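Putative transcriptional regulator, IclR family (Arthrobacter aurescens, PDB 3OBF) probably acts as a DNA-binding transcriptional regulator of the IclR family, this chain being its C-terminal, GAF-like domain rather than the helix-turn-helix part. Local coordinates at residues 16-27 / 137-148; 6-14 / 35-43. All coordinates share one frame; numbering follows the deposited sequence.

Contact 1: residues 16-27 / 137-148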
loop_
_atom_site.group_PDB
_atom_site.type_symbol
_atom_site.label_atom_id
_atom_site.label_comp_id
_atom_site.label_asym_id
_atom_site.label_seq_id
_atom_site.Cartn_x
_atom_site.Cartn_y
_atom_site.Cartn_z
ATOM N N LEU A 16 7.408 1.161 13.359
ATOM C CA LEU A 16 7.298 2.110 12.282
ATOM C C LEU A 16 6.489 3.362 12.678
ATOM O O LEU A 16 6.825 4.495 12.289
ATOM C CB LEU A 16 6.681 1.438 11.061
ATOM C CG LEU A 16 6.437 2.282 9.800
ATOM C CD1 LEU A 16 7.780 2.796 9.275
ATOM C CD2 LEU A 16 5.632 1.469 8.678
ATOM N N THR A 17 5.407 3.145 13.427
ATOM C CA THR A 17 4.588 4.225 13.932
ATOM C C THR A 17 5.320 5.078 14.987
ATOM O O THR A 17 5.150 6.295 15.022
ATOM C CB THR A 17 3.219 3.697 14.411
ATOM O OG1 THR A 17 2.440 3.389 13.265
ATOM C CG2 THR A 17 2.451 4.748 15.244
ATOM N N GLU A 18 6.154 4.472 15.822
ATOM C CA GLU A 18 6.949 5.302 16.735
ATOM C C GLU A 18 8.010 6.158 16.029
ATOM O O GLU A 18 8.348 7.224 16.528
ATOM C CB GLU A 18 7.551 4.524 17.925
ATOM C CG GLU A 18 8.101 3.146 17.579
ATOM C CD GLU A 18 8.309 2.213 18.789
ATOM O OE1 GLU A 18 7.515 2.266 19.779
ATOM O OE2 GLU A 18 9.277 1.397 18.726
ATOM N N ARG A 19 8.492 5.710 14.866
ATOM C CA ARG A 19 9.498 6.447 14.090
ATOM C C ARG A 19 8.885 7.515 13.123
ATOM O O ARG A 19 9.533 8.493 12.745
ATOM C CB ARG A 19 10.344 5.451 13.291
ATOM C CG ARG A 19 11.088 4.400 14.142
ATOM C CD ARG A 19 11.839 5.113 15.209
ATOM N NE ARG A 19 12.850 4.307 15.885
ATOM C CZ ARG A 19 13.975 4.807 16.398
ATOM N NH1 ARG A 19 14.847 4.004 17.008
ATOM N NH2 ARG A 19 14.246 6.104 16.282
ATOM N N THR A 20 7.649 7.323 12.710
ATOM C CA THR A 20 7.058 8.233 11.737
ATOM C C THR A 20 6.066 9.140 12.408
ATOM O O THR A 20 5.758 10.210 11.901
ATOM C CB THR A 20 6.303 7.472 10.630
ATOM O OG1 THR A 20 5.233 6.742 11.234
ATOM C CG2 THR A 20 7.238 6.522 9.886
ATOM N N GLY A 21 5.516 8.678 13.525
ATOM C CA GLY A 21 4.424 9.396 14.169
ATOM C C GLY A 21 3.121 9.216 13.428
ATOM O O GLY A 21 2.123 9.850 13.769
ATOM N N GLU A 22 3.103 8.332 12.430
ATOM C CA GLU A 22 1.900 8.119 11.632
ATOM C C GLU A 22 1.361 6.690 11.793
ATOM O O GLU A 22 2.077 5.803 12.237
ATOM C CB GLU A 22 2.192 8.422 10.159
ATOM C CG GLU A 22 2.697 9.853 9.872
ATOM C CD GLU A 22 1.624 10.940 10.041
ATOM O OE1 GLU A 22 0.442 10.617 10.268
ATOM O OE2 GLU A 22 1.956 12.138 9.918
ATOM N N THR A 23 0.089 6.495 11.460
ATOM C CA THR A 23 -0.499 5.146 11.387
ATOM C C THR A 23 0.325 4.213 10.459
ATOM O O THR A 23 0.797 4.666 9.423
ATOM C CB THR A 23 -1.927 5.275 10.867
ATOM O OG1 THR A 23 -2.646 6.103 11.774
ATOM C CG2 THR A 23 -2.628 3.907 10.711
ATOM N N SER A 24 0.525 2.947 10.868
ATOM C CA SER A 24 1.130 1.867 10.035
ATOM C C SER A 24 0.079 0.761 9.925
ATOM O O SER A 24 -0.616 0.489 10.898
ATOM C CB SER A 24 2.311 1.205 10.723
ATOM O OG SER A 24 3.192 2.181 11.169
ATOM N N ALA A 25 -0.016 0.110 8.771
ATOM C CA ALA A 25 -1.043 -0.899 8.565
ATOM C C ALA A 25 -0.522 -2.011 7.698
ATOM O O ALA A 25 0.275 -1.773 6.801
ATOM C CB ALA A 25 -2.265 -0.285 7.913
ATOM N N LEU A 26 -0.990 -3.225 7.964
ATOM C CA LEU A 26 -0.724 -4.343 7.124
ATOM C C LEU A 26 -1.996 -4.586 6.295
ATOM O O LEU A 26 -3.091 -4.781 6.845
ATOM C CB LEU A 26 -0.383 -5.585 7.967
ATOM C CG LEU A 26 -0.008 -6.865 7.175
ATOM C CD1 LEU A 26 1.414 -6.736 6.586
ATOM C CD2 LEU A 26 -0.091 -8.144 8.031
HETATM N N MSE A 27 -1.829 -4.571 4.971
HETATM C CA MSE A 27 -2.925 -4.793 4.047
HETATM C C MSE A 27 -2.815 -6.186 3.402
HETATM O O MSE A 27 -1.703 -6.699 3.161
HETATM C CB MSE A 27 -2.929 -3.729 2.949
HETATM C CG MSE A 27 -2.630 -2.340 3.424
HETATM SE SE MSE A 27 -3.960 -1.696 4.741
HETATM C CE MSE A 27 -5.450 -1.409 3.546
ATOM N N ALA A 137 1.242 -9.470 1.049
ATOM C CA ALA A 137 0.676 -8.406 1.841
ATOM C C ALA A 137 1.353 -7.138 1.407
ATOM O O ALA A 137 2.269 -7.163 0.589
ATOM C CB ALA A 137 0.917 -8.662 3.343
ATOM N N SER A 138 0.917 -6.022 1.958
ATOM C CA SER A 138 1.700 -4.830 1.854
ATOM C C SER A 138 1.637 -4.001 3.113
ATOM O O SER A 138 0.698 -4.104 3.887
ATOM C CB SER A 138 1.317 -4.032 0.610
ATOM O OG SER A 138 0.321 -3.122 0.866
ATOM N N VAL A 139 2.666 -3.193 3.330
ATOM C CA VAL A 139 2.647 -2.242 4.438
ATOM C C VAL A 139 2.190 -0.870 3.920
ATOM O O VAL A 139 2.670 -0.419 2.872
ATOM C CB VAL A 139 4.037 -2.151 5.080
ATOM C CG1 VAL A 139 4.070 -1.018 6.188
ATOM C CG2 VAL A 139 4.450 -3.551 5.642
ATOM N N LEU A 140 1.253 -0.243 4.635
ATOM C CA LEU A 140 0.705 1.053 4.272
ATOM C C LEU A 140 0.993 2.085 5.380
ATOM O O LEU A 140 0.839 1.784 6.568
ATOM C CB LEU A 140 -0.813 0.938 4.041
ATOM C CG LEU A 140 -1.706 2.201 3.917
ATOM C CD1 LEU A 140 -1.371 3.005 2.662
ATOM C CD2 LEU A 140 -3.252 1.879 3.982
ATOM N N ILE A 141 1.423 3.286 4.974
ATOM C CA ILE A 141 1.459 4.429 5.854
ATOM C C ILE A 141 0.471 5.441 5.284
ATOM O O ILE A 141 0.762 6.100 4.273
ATOM C CB ILE A 141 2.886 5.084 6.001
ATOM C CG1 ILE A 141 3.946 4.069 6.489
ATOM C CG2 ILE A 141 2.803 6.299 6.978
ATOM C CD1 ILE A 141 5.392 4.642 6.529
ATOM N N PRO A 142 -0.722 5.544 5.891
ATOM C CA PRO A 142 -1.606 6.662 5.523
ATOM C C PRO A 142 -1.364 7.873 6.428
ATOM O O PRO A 142 -0.988 7.697 7.573
ATOM C CB PRO A 142 -2.986 6.084 5.770
ATOM C CG PRO A 142 -2.749 5.069 7.020
ATOM C CD PRO A 142 -1.285 4.696 6.966
ATOM N N ALA A 143 -1.564 9.088 5.934
ATOM C CA ALA A 143 -1.355 10.303 6.740
ATOM C C ALA A 143 -2.244 11.469 6.228
ATOM O O ALA A 143 -2.667 11.459 5.061
ATOM C CB ALA A 143 0.123 10.698 6.727
ATOM N N PRO A 144 -2.555 12.455 7.096
ATOM C CA PRO A 144 -3.331 13.596 6.541
ATOM C C PRO A 144 -2.461 14.499 5.662
ATOM O O PRO A 144 -1.307 14.797 6.031
ATOM C CB PRO A 144 -3.835 14.346 7.778
ATOM C CG PRO A 144 -3.113 13.736 8.974
ATOM C CD PRO A 144 -2.551 12.414 8.573
ATOM N N LYS A 145 -3.002 14.892 4.499
ATOM C CA LYS A 145 -2.251 15.707 3.545
ATOM C C LYS A 145 -1.702 16.999 4.142
ATOM O O LYS A 145 -0.570 17.360 3.849
ATOM C CB LYS A 145 -3.038 16.007 2.262
ATOM C CG LYS A 145 -2.143 16.545 1.122
ATOM C CD LYS A 145 -2.699 16.203 -0.272
ATOM C CE LYS A 145 -2.030 17.018 -1.370
ATOM N NZ LYS A 145 -3.001 17.429 -2.457
ATOM N N PHE A 146 -2.480 17.668 4.999
ATOM C CA PHE A 146 -2.041 18.960 5.533
ATOM C C PHE A 146 -0.618 18.946 6.136
ATOM O O PHE A 146 0.109 19.930 6.022
ATOM C CB PHE A 146 -3.069 19.582 6.504
ATOM C CG PHE A 146 -3.181 18.869 7.826
ATOM C CD1 PHE A 146 -2.256 19.111 8.851
ATOM C CD2 PHE A 146 -4.218 17.964 8.060
ATOM C CE1 PHE A 146 -2.347 18.446 10.079
ATOM C CE2 PHE A 146 -4.318 17.308 9.287
ATOM C CZ PHE A 146 -3.380 17.547 10.295
ATOM N N ARG A 147 -0.206 17.831 6.744
ATOM C CA ARG A 147 1.075 17.838 7.449
ATOM C C ARG A 147 2.180 17.139 6.692
ATOM O O ARG A 147 3.303 17.036 7.177
ATOM C CB ARG A 147 0.945 17.322 8.898
ATOM C CG ARG A 147 0.273 15.964 9.094
ATOM C CD ARG A 147 0.486 15.487 10.541
ATOM N NE ARG A 147 0.123 14.077 10.743
ATOM C CZ ARG A 147 -0.792 13.655 11.616
ATOM N NH1 ARG A 147 -1.438 14.540 12.382
ATOM N NH2 ARG A 147 -1.062 12.349 11.726
ATOM N N VAL A 148 1.862 16.676 5.496
ATOM C CA VAL A 148 2.807 15.901 4.699
ATOM C C VAL A 148 3.017 16.593 3.377
ATOM O O VAL A 148 2.093 16.723 2.577
ATOM C CB VAL A 148 2.333 14.427 4.419
ATOM C CG1 VAL A 148 3.377 13.684 3.613
ATOM C CG2 VAL A 148 2.061 13.667 5.710
HETATM O O HOH W 1 -1.301 8.770 9.982
#
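Glu-22 and Arg-147 meet through two differently folded side chains: Glu-22 sets CG beside its own backbone N (chi1 -58°) and bends again at chi2, whereas Arg-147 places CG between N and the carbonyl carbon (chi1 53°) and then runs extended to NE. The pairing lies at one end of an antiparallel strand pair in the central sheet of the GAF-like domain. Arg-147 grips the carboxylate side-on, NH2 giving a nearly straight bond to Glu-22 OE1 (2.7 Å) and NE reaching Glu-22 OE2 (2.8 Å) on its syn lone pair; the two planes are 35° apart. Pro-144 CG sits over the centre of one guanidinium face, and NH1 bonds to the carbonyl of His-44, so the group is fixed on several sides.

Further along, Ala-25 with Leu-140 and Met-27 with Ser-138 form hydrogen-bonded pairs, flanking the non-hydrogen-bonded pair Leu-26 with Val-139. On the face of Ala-25, towards helix 62-69, selenomethionine Met-27 bends back to lay SE against Leu-140 CD2 (3.7 Å). On the opposite face, towards helices 3-20 and 150-170, Leu-16 CD2 meets Ile-141 CG1 (3.8 Å) and also Val-139 CG1 (3.9 Å). Between strands and salt bridge, one water donates to Glu-22 OE1 (2.6 Å) and to Pro-142 O (2.7 Å), while accepting from Thr-23 N (3.0 Å).

Contact 2: residues 6-14 / 35-43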
loop_
_atom_site.group_PDB
_atom_site.type_symbol
_atom_site.label_atom_id
_atom_site.label_comp_id
_atom_site.label_asym_id
_atom_site.label_seq_id
_atom_site.Cartn_x
_atom_site.Cartn_y
_atom_site.Cartn_z
ATOM N N ARG A 6 0.613 -11.551 10.006
ATOM C CA ARG A 6 0.130 -10.676 11.054
ATOM C C ARG A 6 1.055 -10.693 12.264
ATOM O O ARG A 6 1.345 -9.640 12.850
ATOM C CB ARG A 6 -1.313 -11.017 11.444
ATOM C CG ARG A 6 -2.342 -10.392 10.453
ATOM C CD ARG A 6 -3.783 -10.579 10.903
ATOM N NE ARG A 6 -4.147 -11.998 10.928
ATOM C CZ ARG A 6 -4.122 -12.793 11.999
ATOM N NH1 ARG A 6 -4.465 -14.074 11.872
ATOM N NH2 ARG A 6 -3.767 -12.334 13.193
ATOM N N ARG A 7 1.531 -11.886 12.610
ATOM C CA ARG A 7 2.402 -12.044 13.750
ATOM C C ARG A 7 3.768 -11.359 13.511
ATOM O O ARG A 7 4.277 -10.630 14.359
ATOM C CB ARG A 7 2.555 -13.544 14.086
ATOM C CG ARG A 7 3.726 -13.878 14.997
ATOM C CD ARG A 7 3.402 -15.096 15.868
ATOM N NE ARG A 7 2.186 -14.833 16.663
ATOM C CZ ARG A 7 1.421 -15.770 17.245
ATOM N NH1 ARG A 7 1.733 -17.063 17.148
ATOM N NH2 ARG A 7 0.330 -15.420 17.927
ATOM N N VAL A 8 4.349 -11.589 12.348
ATOM C CA VAL A 8 5.664 -11.057 12.073
ATOM C C VAL A 8 5.583 -9.541 11.902
ATOM O O VAL A 8 6.503 -8.820 12.268
ATOM C CB VAL A 8 6.254 -11.726 10.812
ATOM C CG1 VAL A 8 7.319 -10.853 10.193
ATOM C CG2 VAL A 8 6.799 -13.102 11.159
ATOM N N ALA A 9 4.463 -9.057 11.375
ATOM C CA ALA A 9 4.345 -7.658 11.065
ATOM C C ALA A 9 4.114 -6.815 12.288
ATOM O O ALA A 9 4.538 -5.657 12.303
ATOM C CB ALA A 9 3.233 -7.364 10.005
ATOM N N TYR A 10 3.407 -7.345 13.288
ATOM C CA TYR A 10 3.002 -6.482 14.394
ATOM C C TYR A 10 4.138 -5.639 15.052
ATOM O O TYR A 10 3.974 -4.430 15.188
ATOM C CB TYR A 10 2.167 -7.210 15.456
ATOM C CG TYR A 10 1.774 -6.241 16.539
ATOM C CD1 TYR A 10 0.638 -5.457 16.405
ATOM C CD2 TYR A 10 2.580 -6.055 17.679
ATOM C CE1 TYR A 10 0.274 -4.528 17.384
ATOM C CE2 TYR A 10 2.215 -5.114 18.665
ATOM C CZ TYR A 10 1.068 -4.360 18.486
ATOM O OH TYR A 10 0.694 -3.445 19.419
ATOM N N PRO A 11 5.279 -6.275 15.456
ATOM C CA PRO A 11 6.347 -5.480 16.085
ATOM C C PRO A 11 6.933 -4.469 15.122
ATOM O O PRO A 11 7.434 -3.407 15.555
ATOM C CB PRO A 11 7.447 -6.499 16.404
ATOM C CG PRO A 11 6.812 -7.851 16.278
ATOM C CD PRO A 11 5.618 -7.705 15.374
ATOM N N VAL A 12 6.920 -4.819 13.834
ATOM C CA VAL A 12 7.532 -3.969 12.832
ATOM C C VAL A 12 6.603 -2.742 12.602
ATOM O O VAL A 12 7.073 -1.620 12.459
ATOM C CB VAL A 12 7.818 -4.751 11.518
ATOM C CG1 VAL A 12 8.244 -3.813 10.398
ATOM C CG2 VAL A 12 8.892 -5.831 11.722
ATOM N N LEU A 13 5.298 -2.952 12.616
ATOM C CA LEU A 13 4.356 -1.798 12.465
ATOM C C LEU A 13 4.437 -0.895 13.681
ATOM O O LEU A 13 4.391 0.314 13.540
ATOM C CB LEU A 13 2.897 -2.241 12.282
ATOM C CG LEU A 13 2.480 -3.125 11.110
ATOM C CD1 LEU A 13 1.025 -3.584 11.314
ATOM C CD2 LEU A 13 2.662 -2.421 9.729
ATOM N N ARG A 14 4.572 -1.486 14.871
ATOM C CA ARG A 14 4.629 -0.689 16.108
ATOM C C ARG A 14 5.871 0.228 16.060
ATOM O O ARG A 14 5.774 1.419 16.304
ATOM C CB ARG A 14 4.609 -1.582 17.372
ATOM C CG ARG A 14 4.609 -0.781 18.707
ATOM C CD ARG A 14 4.914 -1.669 19.933
ATOM N NE ARG A 14 5.651 -2.889 19.549
ATOM C CZ ARG A 14 5.878 -3.927 20.348
ATOM N NH1 ARG A 14 5.446 -3.921 21.608
ATOM N NH2 ARG A 14 6.548 -4.974 19.890
HETATM N N MSE A 35 -7.436 -4.723 1.990
HETATM C CA MSE A 35 -8.086 -4.690 3.303
HETATM C C MSE A 35 -7.087 -4.552 4.425
HETATM O O MSE A 35 -6.062 -5.238 4.432
HETATM C CB MSE A 35 -8.987 -5.923 3.529
HETATM C CG MSE A 35 -9.865 -5.827 4.774
HETATM SE SE MSE A 35 -10.954 -7.419 4.990
HETATM C CE MSE A 35 -12.306 -6.834 6.237
ATOM N N CYS A 36 -7.403 -3.680 5.382
ATOM C CA CYS A 36 -6.547 -3.516 6.539
ATOM C C CYS A 36 -6.799 -4.635 7.580
ATOM O O CYS A 36 -7.915 -4.804 8.077
ATOM C CB CYS A 36 -6.702 -2.128 7.150
ATOM S SG CYS A 36 -5.719 -1.999 8.671
ATOM N N VAL A 37 -5.772 -5.424 7.870
ATOM C CA VAL A 37 -5.959 -6.544 8.805
ATOM C C VAL A 37 -5.179 -6.358 10.115
ATOM O O VAL A 37 -5.363 -7.131 11.043
ATOM C CB VAL A 37 -5.555 -7.899 8.186
ATOM C CG1 VAL A 37 -6.420 -8.213 6.984
ATOM C CG2 VAL A 37 -4.022 -7.965 7.871
ATOM N N GLU A 38 -4.296 -5.357 10.163
ATOM C CA GLU A 38 -3.523 -5.052 11.356
ATOM C C GLU A 38 -3.000 -3.625 11.229
ATOM O O GLU A 38 -2.447 -3.257 10.187
ATOM C CB GLU A 38 -2.346 -6.025 11.502
ATOM C CG GLU A 38 -1.752 -6.092 12.900
ATOM C CD GLU A 38 -0.877 -7.339 13.074
ATOM O OE1 GLU A 38 -1.258 -8.190 13.908
ATOM O OE2 GLU A 38 0.169 -7.471 12.372
ATOM N N GLN A 39 -3.162 -2.825 12.279
ATOM C CA GLN A 39 -2.709 -1.444 12.232
ATOM C C GLN A 39 -2.369 -0.851 13.610
ATOM O O GLN A 39 -2.875 -1.309 14.642
ATOM C CB GLN A 39 -3.739 -0.577 11.472
ATOM C CG GLN A 39 -5.040 -0.322 12.239
ATOM C CD GLN A 39 -5.044 1.040 12.914
ATOM O OE1 GLN A 39 -4.794 1.134 14.107
ATOM N NE2 GLN A 39 -5.316 2.105 12.143
ATOM N N ILE A 40 -1.499 0.158 13.607
ATOM C CA ILE A 40 -1.110 0.905 14.806
ATOM C C ILE A 40 -1.532 2.334 14.540
ATOM O O ILE A 40 -1.161 2.893 13.527
ATOM C CB ILE A 40 0.414 0.952 14.994
ATOM C CG1 ILE A 40 1.072 -0.412 14.759
ATOM C CG2 ILE A 40 0.795 1.588 16.420
ATOM C CD1 ILE A 40 0.769 -1.403 15.868
ATOM N N PRO A 41 -2.282 2.962 15.447
ATOM C CA PRO A 41 -2.700 4.341 15.113
ATOM C C PRO A 41 -1.583 5.398 15.329
ATOM O O PRO A 41 -0.724 5.225 16.207
ATOM C CB PRO A 41 -3.874 4.606 16.089
ATOM C CG PRO A 41 -3.482 3.798 17.351
ATOM C CD PRO A 41 -2.890 2.472 16.699
ATOM N N SER A 42 -1.609 6.460 14.514
ATOM C CA SER A 42 -0.819 7.666 14.728
ATOM C C SER A 42 -0.971 8.163 16.176
ATOM O O SER A 42 -2.055 8.074 16.750
ATOM C CB SER A 42 -1.313 8.764 13.780
ATOM O OG SER A 42 -0.641 9.987 14.012
ATOM N N ARG A 43 0.107 8.685 16.758
ATOM C CA ARG A 43 0.054 9.258 18.119
ATOM C C ARG A 43 -0.698 10.588 18.099
ATOM O O ARG A 43 -0.963 11.176 19.139
ATOM C CB ARG A 43 1.459 9.500 18.696
ATOM C CG ARG A 43 2.218 10.568 17.932
ATOM C CD ARG A 43 3.608 10.825 18.465
ATOM N NE ARG A 43 4.250 11.855 17.660
ATOM C CZ ARG A 43 4.057 13.163 17.834
ATOM N NH1 ARG A 43 3.262 13.609 18.816
ATOM N NH2 ARG A 43 4.666 14.030 17.033
HETATM O O HOH W 2 -3.589 -9.635 14.150
#
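The Tyr-10 ring presents an edge to the carboxylate of Glu-38, whose CD lies near the ring plane, the two planes standing 75° apart; Ile-40 CD1 approaches the same ring obliquely, 3.5 Å from Tyr-10 CE1. Within the helix, Tyr-10 CE2 lies over the centre of one guanidinium face of Arg-14, and a water lies in plane at the edge of the Arg-6 guanidinium. The contact joins helix 3-20 to strand 34-40 of the sheet, where Val-37 and Glu-38 form a classic beta bulge opposite Leu-26.

Glu-38, with CG anti to the backbone N (chi1 -161°) and an extended chain, extends its carboxylate to the helix: OE2 comes within 2.5 Å of Arg-6 O. Nearer the strand backbone, Leu-13 CD1 lies 3.7 Å from Glu-38 O, and Leu-13 CB packs on Ile-40 CG1 (3.6 Å). Arg-6 NH1 is hydrogen-bonded to Ser-1 O, while that same water accepts from Arg-6 NH2 (2.9 Å) and donates to Glu-38 OE1 (2.8 Å). With an alanine in place of Glu-38, that water would probably lose its acceptor on the strand and a gap would open beside Tyr-10 CB. So close an approach of OE2 to the helix carbonyl suggests that the acid is probably protonated and donates to it.

In the fold
From the N terminus, helix 3-20 supplies first residues 6-14 to contact 2 and then its last turn to contact 1, before the chain turns into strand 24-29. The hairpin into strand 34-40 soon brings the chain back to the helix, closing the short loop of contact 2. Contact 1 closes a far longer one: 109 residues intervene before strand 135-144 arrives beside strand 24-29. Because the segments alternate, the two loops cross. Strand 24-29 is the shared neighbour in the sheet, with 34-40 on one side and 135-144 on the other; Leu-26 N to Glu-38 O and Gly-21 O to Ser-42 OG, both probable hydrogen bonds, join the contacts directly.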